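Local coordinates for phosphotriesterase family protein (Listeria monocytogenes serotype 4b str. H7858, PDB 3PNZ), which probably hydrolyses the lactones of phosphorylated sugars, as a lactonase with a two-zinc site in an amidohydrolase fold, at residues A[18-23]-A[286-291]; A[53-58]-A[85-90]; A[93-98]-A[132-137]; A[168-173]-A[199-204]. All blocks are in the same frame, centred on the assembly; numbering follows the deposited sequence.

Interaction 1: residues A[18-23]-A[286-291]; sequences FTYSHE and PGLEYI. With ZN (zinc ion), chain I.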
loop_
_atom_site.group_PDB
_atom_site.type_symbol
_atom_site.label_atom_id
_atom_site.label_comp_id
_atom_site.label_asym_id
_atom_site.label_seq_id
_atom_site.Cartn_x
_atom_site.Cartn_y
_atom_site.Cartn_z
ATOM N N PHE A 18 1.191 -3.202 15.824
ATOM C CA PHE A 18 0.744 -4.212 14.872
ATOM C C PHE A 18 0.114 -3.549 13.650
ATOM O O PHE A 18 -0.853 -2.800 13.771
ATOM C CB PHE A 18 -0.253 -5.172 15.539
ATOM C CG PHE A 18 -0.553 -6.386 14.718
ATOM C CD1 PHE A 18 0.152 -7.559 14.916
ATOM C CD2 PHE A 18 -1.530 -6.347 13.742
ATOM C CE1 PHE A 18 -0.111 -8.684 14.145
ATOM C CE2 PHE A 18 -1.802 -7.466 12.974
ATOM C CZ PHE A 18 -1.090 -8.633 13.176
ATOM N N THR A 19 0.667 -3.824 12.469
ATOM C CA THR A 19 0.343 -3.045 11.277
ATOM C C THR A 19 -0.018 -3.916 10.076
ATOM O O THR A 19 0.676 -4.895 9.790
ATOM C CB THR A 19 1.553 -2.168 10.838
ATOM O OG1 THR A 19 1.892 -1.240 11.881
ATOM C CG2 THR A 19 1.233 -1.386 9.561
ATOM N N TYR A 20 -1.092 -3.547 9.384
ATOM C CA TYR A 20 -1.372 -4.068 8.039
ATOM C C TYR A 20 -0.754 -3.106 7.041
ATOM O O TYR A 20 -1.095 -1.927 7.029
ATOM C CB TYR A 20 -2.883 -4.128 7.771
ATOM C CG TYR A 20 -3.659 -5.256 8.429
ATOM C CD1 TYR A 20 -3.022 -6.296 9.095
ATOM C CD2 TYR A 20 -5.044 -5.277 8.363
ATOM C CE1 TYR A 20 -3.753 -7.325 9.694
ATOM C CE2 TYR A 20 -5.783 -6.298 8.951
ATOM C CZ TYR A 20 -5.138 -7.318 9.611
ATOM O OH TYR A 20 -5.891 -8.325 10.196
ATOM N N SER A 21 0.119 -3.611 6.178
ATOM C CA SER A 21 0.961 -2.755 5.340
ATOM C C SER A 21 0.401 -2.293 3.986
ATOM O O SER A 21 1.041 -1.495 3.312
ATOM C CB SER A 21 2.324 -3.419 5.121
ATOM O OG SER A 21 3.059 -3.476 6.331
ATOM N N HIS A 22 -0.769 -2.781 3.583
ATOM C CA HIS A 22 -1.375 -2.359 2.319
ATOM C C HIS A 22 -2.869 -2.660 2.317
ATOM O O HIS A 22 -3.274 -3.802 2.105
ATOM C CB HIS A 22 -0.716 -3.053 1.116
ATOM C CG HIS A 22 -1.257 -2.608 -0.210
ATOM N ND1 HIS A 22 -0.485 -1.950 -1.143
ATOM C CD2 HIS A 22 -2.494 -2.707 -0.753
ATOM C CE1 HIS A 22 -1.219 -1.673 -2.206
ATOM N NE2 HIS A 22 -2.441 -2.121 -1.994
ATOM N N GLU A 23 -3.685 -1.640 2.569
ATOM C CA GLU A 23 -5.133 -1.825 2.589
ATOM C C GLU A 23 -5.865 -0.695 1.888
ATOM O O GLU A 23 -5.264 0.300 1.492
ATOM C CB GLU A 23 -5.655 -1.926 4.029
ATOM C CG GLU A 23 -5.059 -3.069 4.845
ATOM C CD GLU A 23 -5.470 -4.443 4.328
ATOM O OE1 GLU A 23 -6.491 -4.534 3.609
ATOM O OE2 GLU A 23 -4.781 -5.432 4.661
ATOM N N PRO A 286 -13.927 -12.111 4.314
ATOM C CA PRO A 286 -13.020 -12.417 5.426
ATOM C C PRO A 286 -12.778 -11.199 6.319
ATOM O O PRO A 286 -12.588 -11.355 7.528
ATOM C CB PRO A 286 -11.732 -12.838 4.716
ATOM C CG PRO A 286 -12.203 -13.337 3.369
ATOM C CD PRO A 286 -13.334 -12.432 3.004
ATOM N N GLY A 287 -12.793 -10.009 5.726
ATOM C CA GLY A 287 -12.725 -8.773 6.490
ATOM C C GLY A 287 -11.344 -8.428 7.016
ATOM O O GLY A 287 -10.398 -9.207 6.884
ATOM N N LEU A 288 -11.233 -7.253 7.627
ATOM C CA LEU A 288 -9.981 -6.849 8.258
ATOM C C LEU A 288 -9.651 -7.697 9.487
ATOM O O LEU A 288 -8.541 -7.643 10.004
ATOM C CB LEU A 288 -9.995 -5.350 8.602
ATOM C CG LEU A 288 -10.116 -4.386 7.413
ATOM C CD1 LEU A 288 -10.162 -2.918 7.864
ATOM C CD2 LEU A 288 -8.987 -4.590 6.395
ATOM N N GLU A 289 -10.602 -8.497 9.956
ATOM C CA GLU A 289 -10.321 -9.389 11.074
ATOM C C GLU A 289 -9.471 -10.571 10.632
ATOM O O GLU A 289 -8.749 -11.154 11.430
ATOM C CB GLU A 289 -11.617 -9.924 11.690
ATOM C CG GLU A 289 -12.371 -10.887 10.779
ATOM C CD GLU A 289 -13.542 -11.574 11.468
ATOM O OE1 GLU A 289 -14.057 -12.564 10.900
ATOM O OE2 GLU A 289 -13.948 -11.127 12.564
ATOM N N TYR A 290 -9.569 -10.930 9.355
ATOM C CA TYR A 290 -9.043 -12.218 8.909
ATOM C C TYR A 290 -7.583 -12.474 9.254
ATOM O O TYR A 290 -7.254 -13.505 9.835
ATOM C CB TYR A 290 -9.255 -12.436 7.411
ATOM C CG TYR A 290 -8.762 -13.801 6.986
ATOM C CD1 TYR A 290 -9.532 -14.936 7.206
ATOM C CD2 TYR A 290 -7.512 -13.961 6.404
ATOM C CE1 TYR A 290 -9.078 -16.195 6.830
ATOM C CE2 TYR A 290 -7.047 -15.218 6.031
ATOM C CZ TYR A 290 -7.834 -16.326 6.246
ATOM O OH TYR A 290 -7.373 -17.573 5.885
ATOM N N ILE A 291 -6.698 -11.552 8.882
ATOM C CA ILE A 291 -5.271 -11.818 9.040
ATOM C C ILE A 291 -4.875 -11.987 10.506
ATOM O O ILE A 291 -4.242 -12.975 10.869
ATOM C CB ILE A 291 -4.402 -10.757 8.333
ATOM C CG1 ILE A 291 -4.619 -10.853 6.816
ATOM C CG2 ILE A 291 -2.928 -10.950 8.666
ATOM C CD1 ILE A 291 -3.952 -9.731 6.032
HETATM ZN ZN ZN I . -4.194 -1.800 -3.154
#
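Y20 reaches from the first barrel strand to the start of helix 289-305, and its hydroxyl OH donates to the backbone O of L288 at 2.7 Å. With CG beside its own backbone N, chi1 -76° turns the ring toward 286-291, where it slides past I291. The accepting oxygen lies at the ring edge, and the C=O...OH angle is 153°, the donor tilted somewhat from the carbonyl plane. The same hydroxyl receives the backbone N-H of A292, so it serves two backbone groups four residues apart, L288 O and A292 N. Tyrosine suits this place: a flat apolar body with one polar atom at its far end.

The packing is closest here. I291 CB lies 3.4 Å from Y20 OH and 3.7 Å from Y20 CZ, and I291 CD1 sits over one ring face. The other end is looser: L288 CD2 meets E23 OE1 at 3.7 Å, a methyl sliding past a carboxylate. Toward P286 and G287 the chain is partly exposed, and the positive phi of G287 (76°) favours glycine.

Between Y20 and E23 the chain turns a corner, and H22 NE2 binds zinc at 2.1 Å. H24, D272 and the carboxylated K154 are the other protein ligands of that zinc, H22 and H24 forming the His-X-His pair of amidohydrolases. The buried polar ends on both sides of H22 are thus satisfied: the Y20 hydroxyl gives to L288 O and accepts from A292 N, while the E23 carboxylate, which borders L288 only through a methyl, is bonded by S270, T273 and G271.

Interaction 2: residues A[53-58]-A[85-90]; sequences QDFADL and TGIQIV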
loop_
_atom_site.group_PDB
_atom_site.type_symbol
_atom_site.label_atom_id
_atom_site.label_comp_id
_atom_site.label_asym_id
_atom_site.label_seq_id
_atom_site.Cartn_x
_atom_site.Cartn_y
_atom_site.Cartn_z
ATOM N N GLN A 53 -12.828 -1.512 13.253
ATOM C CA GLN A 53 -13.050 -1.778 14.673
ATOM C C GLN A 53 -12.744 -3.234 15.045
ATOM O O GLN A 53 -12.218 -3.502 16.121
ATOM C CB GLN A 53 -14.474 -1.397 15.088
ATOM C CG GLN A 53 -14.722 -1.444 16.594
ATOM C CD GLN A 53 -13.886 -0.421 17.355
ATOM O OE1 GLN A 53 -13.992 0.784 17.119
ATOM N NE2 GLN A 53 -13.049 -0.899 18.258
ATOM N N ASP A 54 -13.064 -4.180 14.159
ATOM C CA ASP A 54 -12.693 -5.572 14.399
ATOM C C ASP A 54 -11.177 -5.702 14.552
ATOM O O ASP A 54 -10.684 -6.417 15.425
ATOM C CB ASP A 54 -13.157 -6.471 13.252
ATOM C CG ASP A 54 -14.659 -6.685 13.237
ATOM O OD1 ASP A 54 -15.298 -6.558 14.306
ATOM O OD2 ASP A 54 -15.197 -6.994 12.151
ATOM N N PHE A 55 -10.448 -5.028 13.669
ATOM C CA PHE A 55 -8.985 -5.011 13.695
ATOM C C PHE A 55 -8.517 -4.464 15.040
ATOM O O PHE A 55 -7.696 -5.073 15.720
ATOM C CB PHE A 55 -8.487 -4.142 12.536
ATOM C CG PHE A 55 -6.986 -3.989 12.453
ATOM C CD1 PHE A 55 -6.166 -5.074 12.167
ATOM C CD2 PHE A 55 -6.407 -2.730 12.580
ATOM C CE1 PHE A 55 -4.784 -4.915 12.056
ATOM C CE2 PHE A 55 -5.033 -2.558 12.472
ATOM C CZ PHE A 55 -4.218 -3.655 12.205
ATOM N N ALA A 56 -9.065 -3.323 15.425
ATOM C CA ALA A 56 -8.737 -2.719 16.713
ATOM C C ALA A 56 -9.003 -3.689 17.866
ATOM O O ALA A 56 -8.169 -3.851 18.761
ATOM C CB ALA A 56 -9.522 -1.430 16.900
ATOM N N ASP A 57 -10.161 -4.349 17.829
ATOM C CA ASP A 57 -10.540 -5.286 18.888
ATOM C C ASP A 57 -9.570 -6.462 19.003
ATOM O O ASP A 57 -9.432 -7.056 20.070
ATOM C CB ASP A 57 -11.979 -5.787 18.686
ATOM C CG ASP A 57 -13.017 -4.692 18.890
ATOM O OD1 ASP A 57 -12.671 -3.633 19.460
ATOM O OD2 ASP A 57 -14.186 -4.889 18.484
ATOM N N LEU A 58 -8.891 -6.789 17.905
ATOM C CA LEU A 58 -7.939 -7.895 17.892
ATOM C C LEU A 58 -6.521 -7.473 18.273
ATOM O O LEU A 58 -5.610 -8.297 18.301
ATOM C CB LEU A 58 -7.926 -8.565 16.515
ATOM C CG LEU A 58 -9.158 -9.410 16.189
ATOM C CD1 LEU A 58 -9.231 -9.696 14.693
ATOM C CD2 LEU A 58 -9.157 -10.705 16.990
ATOM N N THR A 85 -12.113 4.915 15.930
ATOM C CA THR A 85 -11.631 3.591 16.307
ATOM C C THR A 85 -10.312 3.615 17.065
ATOM O O THR A 85 -9.972 2.657 17.757
ATOM C CB THR A 85 -11.403 2.708 15.068
ATOM O OG1 THR A 85 -10.372 3.292 14.262
ATOM C CG2 THR A 85 -12.680 2.577 14.255
ATOM N N GLY A 86 -9.553 4.693 16.904
ATOM C CA GLY A 86 -8.235 4.783 17.503
ATOM C C GLY A 86 -7.132 4.171 16.649
ATOM O O GLY A 86 -5.958 4.197 17.031
ATOM N N ILE A 87 -7.496 3.612 15.497
ATOM C CA ILE A 87 -6.503 3.011 14.603
ATOM C C ILE A 87 -5.730 4.099 13.876
ATOM O O ILE A 87 -6.315 5.014 13.302
ATOM C CB ILE A 87 -7.164 2.063 13.569
ATOM C CG1 ILE A 87 -7.847 0.897 14.283
ATOM C CG2 ILE A 87 -6.136 1.559 12.544
ATOM C CD1 ILE A 87 -6.907 0.061 15.119
ATOM N N GLN A 88 -4.408 3.997 13.911
ATOM C CA GLN A 88 -3.547 4.943 13.210
ATOM C C GLN A 88 -3.567 4.651 11.718
ATOM O O GLN A 88 -3.507 3.488 11.311
ATOM C CB GLN A 88 -2.127 4.857 13.769
ATOM C CG GLN A 88 -2.085 5.236 15.251
ATOM C CD GLN A 88 -0.779 4.905 15.948
ATOM O OE1 GLN A 88 -0.364 5.618 16.867
ATOM N NE2 GLN A 88 -0.136 3.820 15.540
ATOM N N ILE A 89 -3.676 5.697 10.905
ATOM C CA ILE A 89 -3.683 5.516 9.450
ATOM C C ILE A 89 -2.482 6.211 8.818
ATOM O O ILE A 89 -2.234 7.400 9.060
ATOM C CB ILE A 89 -4.973 6.086 8.803
ATOM C CG1 ILE A 89 -6.229 5.463 9.416
ATOM C CG2 ILE A 89 -4.965 5.884 7.282
ATOM C CD1 ILE A 89 -6.369 3.967 9.136
ATOM N N VAL A 90 -1.730 5.472 8.010
ATOM C CA VAL A 90 -0.715 6.083 7.163
ATOM C C VAL A 90 -1.315 6.212 5.768
ATOM O O VAL A 90 -1.626 5.204 5.132
ATOM C CB VAL A 90 0.557 5.219 7.088
ATOM C CG1 VAL A 90 1.550 5.813 6.104
ATOM C CG2 VAL A 90 1.188 5.074 8.478
HETATM O O HOH W 1 -11.205 1.054 19.519
#
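I87 pushes its CD1 methyl between A56 and F55 of helix 45-57. The methyl lies 3.5 Å from A56 CB, tighter than ordinary van der Waals contact, and 3.8 Å from F55 CD2. Alanine, with its single methyl, lets the loop before strand 88-92 come this close to the helix, while isoleucine, with CG1 beside its backbone N (chi1 -63°), is long enough to reach both neighbours.

On the more open side, Q53 OE1 passes T85 CG2 at 3.6 Å. A water joins the same two residues: it accepts from Q53 NE2 at 3.0 Å and donates to T85 O at 2.7 Å. The other amide hydrogen of Q53 is held by D57, one helical turn on, with NE2 to OD1 3.0 Å and the N-H...O angle 158°, the carboxylate being met from above its plane.

Further out, T85 OG1 accepts the N-H of I87 at 3.1 Å in an ST turn, and also bonds to I81 O, so the end of helix 75-85 is tied to the loop that leads into strand 88-92. G86 makes this turn with a positive phi (86°) that calls for glycine. On the inner side the F55 ring meets that of Y20, and both F55 and I87 touch I63 of strand 62-65. The chemistry therefore grades outward, from close apolar packing against the barrel wall to a water-mediated, probably more adaptable polar seam at the partly exposed rim.

Interaction 3: residues A[93-98]-A[132-137]; sequences AGFNKS and TEFVVN. With PO4 (phosphate ion), chain K.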
loop_
_atom_site.group_PDB
_atom_site.type_symbol
_atom_site.label_atom_id
_atom_site.label_comp_id
_atom_site.label_asym_id
_atom_site.label_seq_id
_atom_site.Cartn_x
_atom_site.Cartn_y
_atom_site.Cartn_z
ATOM N N ALA A 93 0.393 9.132 -0.863
ATOM C CA ALA A 93 0.419 10.128 -1.920
ATOM C C ALA A 93 0.814 9.487 -3.250
ATOM O O ALA A 93 1.448 8.435 -3.273
ATOM C CB ALA A 93 1.413 11.232 -1.570
ATOM N N GLY A 94 0.438 10.106 -4.358
ATOM C CA GLY A 94 0.919 9.636 -5.646
ATOM C C GLY A 94 -0.104 8.866 -6.461
ATOM O O GLY A 94 -1.286 9.178 -6.428
ATOM N N PHE A 95 0.362 7.828 -7.156
ATOM C CA PHE A 95 -0.419 7.179 -8.210
ATOM C C PHE A 95 -0.502 5.662 -7.997
ATOM O O PHE A 95 0.413 5.068 -7.437
ATOM C CB PHE A 95 0.230 7.479 -9.569
ATOM C CG PHE A 95 0.650 8.914 -9.740
ATOM C CD1 PHE A 95 -0.214 9.843 -10.304
ATOM C CD2 PHE A 95 1.902 9.338 -9.326
ATOM C CE1 PHE A 95 0.163 11.164 -10.456
ATOM C CE2 PHE A 95 2.290 10.662 -9.473
ATOM C CZ PHE A 95 1.416 11.580 -10.040
ATOM N N ASN A 96 -1.591 5.036 -8.458
ATOM C CA ASN A 96 -1.802 3.592 -8.252
ATOM C C ASN A 96 -1.447 2.725 -9.464
ATOM O O ASN A 96 -0.679 1.772 -9.329
ATOM C CB ASN A 96 -3.239 3.317 -7.778
ATOM C CG ASN A 96 -3.509 1.833 -7.467
ATOM O OD1 ASN A 96 -4.570 1.495 -6.940
ATOM N ND2 ASN A 96 -2.563 0.958 -7.788
ATOM N N LYS A 97 -2.000 3.045 -10.637
ATOM C CA LYS A 97 -1.783 2.250 -11.856
ATOM C C LYS A 97 -2.462 2.900 -13.075
ATOM O O LYS A 97 -3.570 3.416 -12.958
ATOM C CB LYS A 97 -2.284 0.807 -11.672
ATOM C CG LYS A 97 -3.714 0.687 -11.149
ATOM C CD LYS A 97 -3.966 -0.715 -10.622
ATOM C CE LYS A 97 -5.334 -0.851 -9.990
ATOM N NZ LYS A 97 -5.467 -2.157 -9.262
ATOM N N SER A 98 -1.810 2.850 -14.234
ATOM C CA SER A 98 -2.202 3.684 -15.374
ATOM C C SER A 98 -3.556 3.378 -16.011
ATOM O O SER A 98 -4.149 4.266 -16.623
ATOM C CB SER A 98 -1.124 3.698 -16.460
ATOM O OG SER A 98 -1.038 2.440 -17.111
ATOM N N THR A 132 5.877 16.112 -9.372
ATOM C CA THR A 132 6.600 16.011 -8.112
ATOM C C THR A 132 5.997 16.968 -7.078
ATOM O O THR A 132 5.731 16.576 -5.950
ATOM C CB THR A 132 8.092 16.298 -8.298
ATOM O OG1 THR A 132 8.672 15.283 -9.134
ATOM C CG2 THR A 132 8.815 16.323 -6.944
ATOM N N GLU A 133 5.756 18.214 -7.478
ATOM C CA GLU A 133 5.173 19.200 -6.566
ATOM C C GLU A 133 3.860 18.706 -5.967
ATOM O O GLU A 133 3.604 18.879 -4.774
ATOM C CB GLU A 133 4.937 20.533 -7.273
ATOM C CG GLU A 133 6.190 21.221 -7.764
ATOM C CD GLU A 133 5.930 22.664 -8.175
ATOM O OE1 GLU A 133 4.844 23.192 -7.837
ATOM O OE2 GLU A 133 6.812 23.262 -8.834
ATOM N N PHE A 134 3.021 18.111 -6.811
ATOM C CA PHE A 134 1.745 17.564 -6.371
ATOM C C PHE A 134 1.927 16.512 -5.272
ATOM O O PHE A 134 1.249 16.546 -4.239
ATOM C CB PHE A 134 0.978 16.960 -7.558
ATOM C CG PHE A 134 -0.107 16.014 -7.142
ATOM C CD1 PHE A 134 -1.331 16.493 -6.710
ATOM C CD2 PHE A 134 0.109 14.644 -7.155
ATOM C CE1 PHE A 134 -2.324 15.624 -6.301
ATOM C CE2 PHE A 134 -0.881 13.768 -6.752
ATOM C CZ PHE A 134 -2.098 14.258 -6.324
ATOM N N VAL A 135 2.849 15.581 -5.495
ATOM C CA VAL A 135 3.107 14.517 -4.532
ATOM C C VAL A 135 3.705 15.089 -3.246
ATOM O O VAL A 135 3.312 14.710 -2.147
ATOM C CB VAL A 135 4.043 13.432 -5.119
ATOM C CG1 VAL A 135 4.347 12.356 -4.081
ATOM C CG2 VAL A 135 3.421 12.809 -6.374
ATOM N N VAL A 136 4.659 16.003 -3.388
ATOM C CA VAL A 136 5.265 16.638 -2.222
ATOM C C VAL A 136 4.206 17.343 -1.369
ATOM O O VAL A 136 4.213 17.247 -0.140
ATOM C CB VAL A 136 6.355 17.643 -2.630
ATOM C CG1 VAL A 136 6.832 18.435 -1.410
ATOM C CG2 VAL A 136 7.523 16.920 -3.279
ATOM N N ASN A 137 3.286 18.034 -2.030
ATOM C CA ASN A 137 2.240 18.768 -1.321
ATOM C C ASN A 137 1.300 17.839 -0.556
ATOM O O ASN A 137 0.813 18.190 0.518
ATOM C CB ASN A 137 1.465 19.674 -2.283
ATOM C CG ASN A 137 2.294 20.873 -2.752
ATOM O OD1 ASN A 137 3.280 21.250 -2.116
ATOM N ND2 ASN A 137 1.894 21.470 -3.870
HETATM P P PO4 K . -4.956 -2.036 -6.139
HETATM O O1 PO4 K . -5.748 -0.818 -5.719
HETATM O O2 PO4 K . -3.886 -1.601 -7.105
HETATM O O3 PO4 K . -4.291 -2.693 -4.963
HETATM O O4 PO4 K . -5.876 -3.063 -6.752
#
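V135, with CG1 anti to its backbone N (chi1 178°) and CG2 beside it, splits its two methyls between A93 and F95, whose ring swings over to meet it at chi1 -44°. The setting is a TIM barrel of the amidohydrolase kind: 93-98 is the loop leaving strand 88-92, and V135 belongs to helix 128-140.

V135 CG1 lies 4.0 Å from A93 CB, while V135 CG2 lies 3.9 Å from F95 CE2 and also approaches the CA of G94. Glycine suits that point, since its phi of 104° would jam a CB against the preceding carbonyl oxygen. F95 CZ meets the ring of F134 obliquely, with F134 CD2 4.4 Å away, and W122 stands edge-to-face to F134. The contact is thus buried and apolar, joining the loop's root to the helical layer.

Directly after F95, N96 and K97 turn the loop polar and bring it into the metal centre. A phosphate ion, probably from the crystallisation liquor, sets its O3 against the zinc held by H22. N96 ND2 donates to phosphate O2 at 3.0 Å, and K97 NZ grips phosphate O2 and O4, each at 2.7 Å.

Interaction 4: residues A[168-173]-A[199-204]; sequences KTIRAV and EILKQE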
loop_
_atom_site.group_PDB
_atom_site.type_symbol
_atom_site.label_atom_id
_atom_site.label_comp_id
_atom_site.label_asym_id
_atom_site.label_seq_id
_atom_site.Cartn_x
_atom_site.Cartn_y
_atom_site.Cartn_z
ATOM N N LYS A 168 7.404 8.206 -16.206
ATOM C CA LYS A 168 7.329 9.605 -15.790
ATOM C C LYS A 168 6.870 9.718 -14.334
ATOM O O LYS A 168 7.471 10.467 -13.546
ATOM C CB LYS A 168 6.377 10.370 -16.711
ATOM C CG LYS A 168 6.254 11.869 -16.428
ATOM C CD LYS A 168 5.147 12.466 -17.315
ATOM C CE LYS A 168 5.330 13.959 -17.551
ATOM N NZ LYS A 168 4.314 14.471 -18.513
ATOM N N THR A 169 5.815 8.992 -13.968
ATOM C CA THR A 169 5.347 9.038 -12.580
ATOM C C THR A 169 6.353 8.428 -11.601
ATOM O O THR A 169 6.464 8.888 -10.465
ATOM C CB THR A 169 3.942 8.423 -12.367
ATOM O OG1 THR A 169 3.977 7.015 -12.636
ATOM C CG2 THR A 169 2.907 9.096 -13.266
ATOM N N ILE A 170 7.084 7.401 -12.023
ATOM C CA ILE A 170 8.107 6.840 -11.143
ATOM C C ILE A 170 9.149 7.903 -10.817
ATOM O O ILE A 170 9.533 8.073 -9.661
ATOM C CB ILE A 170 8.834 5.616 -11.755
ATOM C CG1 ILE A 170 7.829 4.508 -12.096
ATOM C CG2 ILE A 170 9.913 5.111 -10.786
ATOM C CD1 ILE A 170 8.492 3.253 -12.683
ATOM N N ARG A 171 9.604 8.619 -11.841
ATOM C CA ARG A 171 10.616 9.650 -11.634
ATOM C C ARG A 171 10.061 10.798 -10.782
ATOM O O ARG A 171 10.760 11.314 -9.918
ATOM C CB ARG A 171 11.186 10.148 -12.972
ATOM C CG ARG A 171 11.854 9.043 -13.774
ATOM C CD ARG A 171 12.619 9.568 -14.990
ATOM N NE ARG A 171 12.997 8.471 -15.883
ATOM C CZ ARG A 171 14.078 7.718 -15.727
ATOM N NH1 ARG A 171 14.907 7.936 -14.715
ATOM N NH2 ARG A 171 14.338 6.743 -16.590
ATOM N N ALA A 172 8.801 11.166 -10.999
ATOM C CA ALA A 172 8.168 12.231 -10.211
ATOM C C ALA A 172 8.126 11.842 -8.732
ATOM O O ALA A 172 8.407 12.652 -7.847
ATOM C CB ALA A 172 6.762 12.511 -10.724
ATOM N N VAL A 173 7.780 10.587 -8.473
ATOM C CA VAL A 173 7.690 10.084 -7.104
ATOM C C VAL A 173 9.064 9.942 -6.449
ATOM O O VAL A 173 9.233 10.278 -5.273
ATOM C CB VAL A 173 6.922 8.750 -7.066
ATOM C CG1 VAL A 173 7.067 8.079 -5.713
ATOM C CG2 VAL A 173 5.458 9.003 -7.396
ATOM N N GLU A 199 15.507 -0.519 -11.524
ATOM C CA GLU A 199 16.493 0.140 -12.376
ATOM C C GLU A 199 16.204 1.631 -12.518
ATOM O O GLU A 199 17.122 2.452 -12.508
ATOM C CB GLU A 199 16.571 -0.521 -13.752
ATOM C CG GLU A 199 17.377 -1.808 -13.752
ATOM C CD GLU A 199 18.759 -1.625 -13.137
ATOM O OE1 GLU A 199 19.444 -0.638 -13.488
ATOM O OE2 GLU A 199 19.155 -2.469 -12.303
ATOM N N ILE A 200 14.933 1.984 -12.662
ATOM C CA ILE A 200 14.568 3.393 -12.775
ATOM C C ILE A 200 14.885 4.128 -11.478
ATOM O O ILE A 200 15.408 5.245 -11.490
ATOM C CB ILE A 200 13.103 3.576 -13.179
ATOM C CG1 ILE A 200 12.905 3.063 -14.608
ATOM C CG2 ILE A 200 12.699 5.055 -13.072
ATOM C CD1 ILE A 200 11.459 2.947 -15.024
ATOM N N LEU A 201 14.579 3.491 -10.356
ATOM C CA LEU A 201 14.871 4.096 -9.058
ATOM C C LEU A 201 16.372 4.269 -8.861
ATOM O O LEU A 201 16.811 5.257 -8.276
ATOM C CB LEU A 201 14.269 3.264 -7.929
ATOM C CG LEU A 201 12.738 3.268 -7.924
ATOM C CD1 LEU A 201 12.204 2.308 -6.875
ATOM C CD2 LEU A 201 12.205 4.677 -7.693
ATOM N N LYS A 202 17.165 3.323 -9.357
ATOM C CA LYS A 202 18.616 3.455 -9.259
ATOM C C LYS A 202 19.118 4.640 -10.078
ATOM O O LYS A 202 20.017 5.357 -9.643
ATOM C CB LYS A 202 19.312 2.161 -9.681
ATOM C CG LYS A 202 19.238 1.091 -8.612
ATOM C CD LYS A 202 19.589 -0.287 -9.144
ATOM C CE LYS A 202 20.958 -0.335 -9.769
ATOM N NZ LYS A 202 21.187 -1.680 -10.380
ATOM N N GLN A 203 18.533 4.854 -11.255
ATOM C CA GLN A 203 18.873 6.032 -12.053
ATOM C C GLN A 203 18.543 7.314 -11.300
ATOM O O GLN A 203 19.209 8.337 -11.478
ATOM C CB GLN A 203 18.120 6.024 -13.381
ATOM C CG GLN A 203 18.479 4.866 -14.299
ATOM C CD GLN A 203 17.522 4.761 -15.463
ATOM O OE1 GLN A 203 16.715 5.662 -15.697
ATOM N NE2 GLN A 203 17.593 3.654 -16.196
ATOM N N GLU A 204 17.501 7.260 -10.475
ATOM C CA GLU A 204 17.067 8.417 -9.702
ATOM C C GLU A 204 17.743 8.494 -8.331
ATOM O O GLU A 204 17.337 9.285 -7.475
ATOM C CB GLU A 204 15.535 8.426 -9.545
ATOM C CG GLU A 204 14.770 8.581 -10.880
ATOM C CD GLU A 204 14.908 9.980 -11.492
ATOM O OE1 GLU A 204 15.015 10.959 -10.719
ATOM O OE2 GLU A 204 14.910 10.103 -12.746
#
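R171 brings one guanidinium group to two neighbours at the end of helix 194-203. Its NH1 forms a salt bridge with E204 OE2 at 2.9 Å, nearly straight (163°), and uses the anti lone pair of that oxygen. The carboxylate is turned well out of the guanidinium plane. Q203 is held differently: its OE1 receives both NH2, at 2.8 Å, and NH1, at 3.1 Å, of R171 from the end of the guanidinium, with amide and guanidinium planes only 14° apart. Arginine suits the place because its flat end offers several N-H groups in one plane. Its chain, extended from CG to NE, carries them to the second helix, while its CB, CG and CD pass across the E204 carboxylate, OE2 lying 3.3 Å from R171 CD.

A further shell of salt bridges surrounds these groups. R171 NH2 also bridges to E167, one turn earlier in its own helix, and E204 OE1 pairs with R175 NE, so each oxygen of E204 has an arginine partner.

Beneath the polar group, I200 CG2 sits over the centre of one guanidinium face, 3.9 Å above the plane. The same methyl meets I170 CG2 at 3.6 Å, and I170 CG2 touches L201 CD2 at 3.9 Å. These branched chains cross at about a right angle. The two helix segments, 9.8 Å apart at closest approach, cross at -45°. Helices 164-180 and 194-203 are thus joined by polar bonds at the edge, where arginines and glutamates probably largely balance each other, and by apolar packing of I170, I200 and L201 on the buried side.

All four contacts belong to one TIM barrel, and interaction 1 closes a loop of the chain within which the others lie in series: 2, then 3, then 4. Interactions 1 and 2, with centres 10 Å apart, touch through Y20 and F55 and share the sheet containing strands 19-23, 62-65 and 88-92. Interactions 3 and 4, 13 Å apart, meet where T132 OG1 probably bonds to A172 O and F95 packs on T169. The centres of 2 and 4 are 33 Å apart. Interactions 1 and 3 approach the zinc site from opposite sides of the chain's centre, whereas 2, between a helix and the lead-in to a strand, and 4, between two helices, lie farther out.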